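Local coordinates for protein alpha-/beta-galactoside alpha-2,3-sialyltransferase (Photobacterium phosphoreum, PDB 2ZWI) that probably transfers sialic acid from CMP-sialic acid onto alpha- or beta-linked galactosides, forming alpha-2,3 linkages, and binds CMP and a zinc ion, at residues T180-T185 and M355-I360; V333-I338 and N359-N364. One frame throughout, in Å; residues are numbered along the deposited sequence. Where two conformers were deposited one is given.

The two contacts have their centres about 14 Å apart and meet on the same piece of chain, sharing Asn359 and Ile360 just past helix 350-357. The chain order is 180-185, 333-338, then the overlapping 355-360 and 359-364. Contact 2 lies within the half of the GT-B fold built on the six-stranded parallel sheet, where it joins strand 334-340 to the loop leading into strand 366-368. Contact 1 carries the end of helix 350-357 across to a loop of the other half, between strand 168-172 of the seven-stranded sheet and helix 185-191. Met355 links the two contacts, its CE 3.5 Å from Ile338 CD1. A beta-alpha-beta unit of the half supplying most of the CMP pocket is thus tied by its helix end to the opposite half.

Contact 1. Residues T180-T185 and M355-I360; sequences TNLPLT and MIELNI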
# COMPACT_ATOMS: atom_id res chain seq x y z
N THR A 180 -12.94 -14.94 1.25
CA THR A 180 -12.24 -16.02 0.56
C THR A 180 -12.38 -17.33 1.35
O THR A 180 -13.14 -17.39 2.32
CB THR A 180 -10.74 -15.68 0.34
OG1 THR A 180 -10.10 -15.46 1.60
CG2 THR A 180 -10.59 -14.43 -0.54
N ASN A 181 -11.65 -18.37 0.94
CA ASN A 181 -11.65 -19.65 1.67
C ASN A 181 -10.83 -19.60 2.96
O ASN A 181 -10.83 -20.57 3.73
CB ASN A 181 -11.13 -20.80 0.79
CG ASN A 181 -12.08 -21.16 -0.35
OD1 ASN A 181 -13.31 -21.16 -0.18
ND2 ASN A 181 -11.52 -21.46 -1.51
N LEU A 182 -10.13 -18.50 3.21
CA LEU A 182 -9.33 -18.40 4.44
C LEU A 182 -10.25 -18.30 5.67
O LEU A 182 -11.17 -17.48 5.66
CB LEU A 182 -8.40 -17.18 4.38
CG LEU A 182 -7.40 -17.05 3.22
CD1 LEU A 182 -6.36 -16.02 3.60
CD2 LEU A 182 -6.74 -18.38 2.88
N PRO A 183 -10.02 -19.15 6.69
CA PRO A 183 -10.80 -19.06 7.95
C PRO A 183 -10.40 -17.84 8.77
O PRO A 183 -9.47 -17.89 9.57
CB PRO A 183 -10.43 -20.35 8.70
CG PRO A 183 -9.69 -21.22 7.70
CD PRO A 183 -9.05 -20.26 6.73
N LEU A 184 -11.11 -16.73 8.55
CA LEU A 184 -10.80 -15.49 9.25
C LEU A 184 -12.01 -14.90 9.98
O LEU A 184 -12.02 -13.71 10.33
CB LEU A 184 -10.19 -14.48 8.28
CG LEU A 184 -8.74 -14.72 7.82
CD1 LEU A 184 -8.39 -13.77 6.67
CD2 LEU A 184 -7.74 -14.57 8.97
N THR A 185 -13.01 -15.75 10.24
CA THR A 185 -14.23 -15.35 10.94
C THR A 185 -13.92 -14.62 12.25
O THR A 185 -14.51 -13.58 12.54
CB THR A 185 -15.16 -16.59 11.21
OG1 THR A 185 -15.52 -17.18 9.96
CG2 THR A 185 -16.45 -16.17 11.93
N MET A 355 -2.37 -14.78 -2.75
CA MET A 355 -2.57 -14.20 -4.09
C MET A 355 -3.49 -15.08 -4.94
O MET A 355 -4.33 -14.57 -5.69
CB MET A 355 -1.24 -13.90 -4.77
CG MET A 355 -0.48 -12.74 -4.08
SD MET A 355 1.17 -12.35 -4.72
CE MET A 355 0.74 -11.28 -6.09
N ILE A 356 -3.37 -16.39 -4.79
CA ILE A 356 -4.32 -17.31 -5.44
C ILE A 356 -5.74 -17.13 -4.88
O ILE A 356 -6.69 -16.97 -5.65
CB ILE A 356 -3.85 -18.78 -5.37
CG1 ILE A 356 -2.68 -19.01 -6.34
CG2 ILE A 356 -5.00 -19.74 -5.68
CD1 ILE A 356 -1.87 -20.30 -6.05
N GLU A 357 -5.86 -17.13 -3.55
CA GLU A 357 -7.17 -16.99 -2.89
C GLU A 357 -7.92 -15.71 -3.26
O GLU A 357 -9.16 -15.71 -3.37
CB GLU A 357 -7.04 -17.10 -1.37
CG GLU A 357 -6.61 -18.48 -0.87
CD GLU A 357 -7.55 -19.59 -1.33
OE1 GLU A 357 -7.08 -20.56 -1.96
OE2 GLU A 357 -8.76 -19.47 -1.06
N LEU A 358 -7.17 -14.63 -3.47
CA LEU A 358 -7.73 -13.33 -3.86
C LEU A 358 -7.96 -13.18 -5.36
O LEU A 358 -8.37 -12.11 -5.82
CB LEU A 358 -6.82 -12.21 -3.37
CG LEU A 358 -6.86 -11.95 -1.86
CD1 LEU A 358 -5.69 -11.10 -1.46
CD2 LEU A 358 -8.16 -11.27 -1.49
N ASN A 359 -7.69 -14.25 -6.10
CA ASN A 359 -7.80 -14.26 -7.56
C ASN A 359 -6.97 -13.16 -8.22
O ASN A 359 -7.36 -12.61 -9.25
CB ASN A 359 -9.28 -14.20 -7.99
CG ASN A 359 -10.10 -15.30 -7.36
OD1 ASN A 359 -10.05 -16.45 -7.80
ND2 ASN A 359 -10.86 -14.96 -6.33
N ILE A 360 -5.83 -12.84 -7.61
CA ILE A 360 -4.86 -11.92 -8.19
C ILE A 360 -4.15 -12.62 -9.36
O ILE A 360 -3.77 -11.99 -10.35
CB ILE A 360 -3.85 -11.43 -7.10
CG1 ILE A 360 -4.56 -10.47 -6.13
CG2 ILE A 360 -2.63 -10.77 -7.75
CD1 ILE A 360 -3.79 -10.19 -4.85
O HOH W 1 -10.90 -18.45 -2.03
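Glu357 and Asn181 carry the polar part of this contact. The side chains cross at about a right angle, with amide and carboxylate planes turned 45° apart, and Asn181 ND2 gives only a weak hydrogen bond to Glu357 OE2 (3.4 Å, 130° at the hydrogen). Water does more: water 1 donates to Glu357 OE2 at 2.6 Å and accepts from Asn181 N at 3.1 Å, so OE2 is approached directly by the side-chain ND2 and, through the water, by the backbone N. A bend at chi2 (-57°) curls the Glu357 chain to bring that oxygen there.

The van der Waals contacts lie beside it. Leu182 CD2 reaches Glu357 CG at 3.8 Å, while the Thr180 methyl, CG2, rests against the carbonyl oxygen Glu357 O at 3.4 Å and, more loosely, on Leu358 CD2 at 4.1 Å. The Thr180 hydroxyl is engaged within its own loop: OG1 hydrogen-bonds Ile177 O and weakly accepts from Leu182 N.

The helix finishes here in a Schellman motif, Asn359 taking positive phi while Asn359 N bonds Ile356 O and Ile360 N bonds Met355 O.

Leu182 also packs on Tyr121 and Arg125 of helix 114-125, and Met355 on Phe326 and Phe327 of helix 325-328. The contact therefore joins the loop before helix 185-191 to the C-terminal end of helix 350-357, across the two halves of the GT-B fold.

Contact 2. Residues V333-I338 and N359-N364; sequences VENKFI and NIVNRN
A mainly apolar contact, in which Ile338 and the amide of Asn335 both meet Val361, packs strand 334-340 against the loop between helix 350-357 and strand 366-368. The two strands are parallel neighbours in the six-stranded sheet, so the segments belong to one beta-alpha-beta crossover. Ile338 brings its CD1 tip to 3.8 Å from Val361 CB, and its CG1 lies 4.0 Å from Val361 CG2; Ile360 CG2 is a looser neighbour of CD1. Met355 and Phe326 close over Ile338 from the adjoining helices.

With its amide carbon swung away from the backbone N (chi1 -170°), Asn335 places OD1 3.6 Å from Val361 CB. ND2 donates weakly to Phe337 O and to Val318 O of the next strand, which probably settles how the amide is turned. The backbones are joined through water 2, which donates to Asn335 O at 3.0 Å and accepts from Asn362 N at 2.9 Å.

Asn335 OD1 also stands 3.1 Å from Ile360 O. Both are acceptors, so this approach is no hydrogen bond and probably costs something; cohesion between the segments comes instead from the aliphatic packing and the bridging water.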
# COMPACT_ATOMS: atom_id res chain seq x y z
N VAL A 333 -7.04 -5.40 -15.55
CA VAL A 333 -5.77 -5.66 -16.23
C VAL A 333 -5.39 -7.14 -16.12
O VAL A 333 -5.38 -7.72 -15.04
CB VAL A 333 -4.62 -4.62 -15.87
CG1 VAL A 333 -4.95 -3.79 -14.65
CG2 VAL A 333 -3.22 -5.25 -15.80
N GLU A 334 -5.14 -7.76 -17.26
CA GLU A 334 -4.79 -9.18 -17.31
C GLU A 334 -3.44 -9.48 -16.66
O GLU A 334 -2.44 -8.85 -17.00
CB GLU A 334 -4.79 -9.67 -18.76
CG GLU A 334 -4.40 -11.16 -18.90
CD GLU A 334 -4.05 -11.55 -20.34
OE1 GLU A 334 -3.93 -10.66 -21.21
OE2 GLU A 334 -3.88 -12.76 -20.58
N ASN A 335 -3.41 -10.44 -15.74
CA ASN A 335 -2.16 -10.91 -15.16
C ASN A 335 -1.69 -12.17 -15.90
O ASN A 335 -2.32 -13.21 -15.79
CB ASN A 335 -2.35 -11.21 -13.67
CG ASN A 335 -1.05 -11.48 -12.93
OD1 ASN A 335 -1.06 -11.87 -11.76
ND2 ASN A 335 0.08 -11.28 -13.59
N LYS A 336 -0.60 -12.07 -16.66
CA LYS A 336 -0.15 -13.20 -17.47
C LYS A 336 0.65 -14.27 -16.71
O LYS A 336 0.57 -15.45 -17.05
CB LYS A 336 0.62 -12.72 -18.71
CG LYS A 336 -0.25 -12.00 -19.74
CD LYS A 336 0.46 -11.88 -21.07
CE LYS A 336 -0.36 -11.10 -22.08
NZ LYS A 336 -1.62 -11.78 -22.42
N PHE A 337 1.42 -13.85 -15.70
CA PHE A 337 2.26 -14.76 -14.91
C PHE A 337 2.86 -14.00 -13.73
O PHE A 337 3.06 -12.79 -13.82
CB PHE A 337 3.39 -15.37 -15.76
CG PHE A 337 4.26 -14.34 -16.46
CD1 PHE A 337 5.35 -13.76 -15.81
CD2 PHE A 337 3.99 -13.96 -17.77
CE1 PHE A 337 6.15 -12.81 -16.44
CE2 PHE A 337 4.79 -13.01 -18.42
CZ PHE A 337 5.87 -12.44 -17.75
N ILE A 338 3.10 -14.69 -12.61
CA ILE A 338 3.92 -14.14 -11.53
C ILE A 338 4.99 -15.15 -11.12
O ILE A 338 4.68 -16.32 -10.88
CB ILE A 338 3.10 -13.73 -10.27
CG1 ILE A 338 1.92 -12.81 -10.63
CG2 ILE A 338 4.00 -13.01 -9.27
CD1 ILE A 338 1.09 -12.38 -9.40
N ASN A 359 -7.69 -14.25 -6.10
CA ASN A 359 -7.80 -14.26 -7.56
C ASN A 359 -6.97 -13.16 -8.22
O ASN A 359 -7.36 -12.61 -9.25
CB ASN A 359 -9.28 -14.20 -7.99
CG ASN A 359 -10.10 -15.30 -7.36
OD1 ASN A 359 -10.05 -16.45 -7.80
ND2 ASN A 359 -10.86 -14.96 -6.33
N ILE A 360 -5.83 -12.84 -7.61
CA ILE A 360 -4.86 -11.92 -8.19
C ILE A 360 -4.15 -12.62 -9.36
O ILE A 360 -3.77 -11.99 -10.35
CB ILE A 360 -3.85 -11.43 -7.10
CG1 ILE A 360 -4.56 -10.47 -6.13
CG2 ILE A 360 -2.63 -10.77 -7.75
CD1 ILE A 360 -3.79 -10.19 -4.85
N VAL A 361 -4.00 -13.93 -9.22
CA VAL A 361 -3.31 -14.76 -10.20
C VAL A 361 -3.95 -16.14 -10.23
O VAL A 361 -4.31 -16.69 -9.18
CB VAL A 361 -1.78 -14.85 -9.86
CG1 VAL A 361 -1.54 -15.50 -8.48
CG2 VAL A 361 -0.98 -15.56 -10.98
N ASN A 362 -4.14 -16.66 -11.44
CA ASN A 362 -4.57 -18.04 -11.65
C ASN A 362 -3.49 -18.97 -11.11
O ASN A 362 -2.30 -18.72 -11.32
CB ASN A 362 -4.79 -18.28 -13.15
CG ASN A 362 -5.60 -19.54 -13.44
OD1 ASN A 362 -6.75 -19.46 -13.86
ND2 ASN A 362 -4.99 -20.69 -13.26
N ARG A 363 -3.90 -20.04 -10.42
CA ARG A 363 -3.00 -21.06 -9.91
C ARG A 363 -2.06 -21.62 -11.00
O ARG A 363 -0.90 -21.94 -10.74
CB ARG A 363 -3.81 -22.20 -9.25
CG ARG A 363 -2.98 -23.33 -8.64
CD ARG A 363 -3.87 -24.43 -8.04
NE ARG A 363 -4.14 -24.20 -6.61
CZ ARG A 363 -5.19 -23.56 -6.12
NH1 ARG A 363 -6.11 -23.04 -6.94
NH2 ARG A 363 -5.32 -23.42 -4.80
N ASN A 364 -2.58 -21.73 -12.22
CA ASN A 364 -1.80 -22.16 -13.38
C ASN A 364 -0.77 -21.15 -13.90
O ASN A 364 0.10 -21.52 -14.69
CB ASN A 364 -2.73 -22.57 -14.53
CG ASN A 364 -3.50 -23.85 -14.23
OD1 ASN A 364 -3.09 -24.66 -13.39
ND2 ASN A 364 -4.61 -24.02 -14.92
O HOH W 2 -3.31 -15.23 -13.88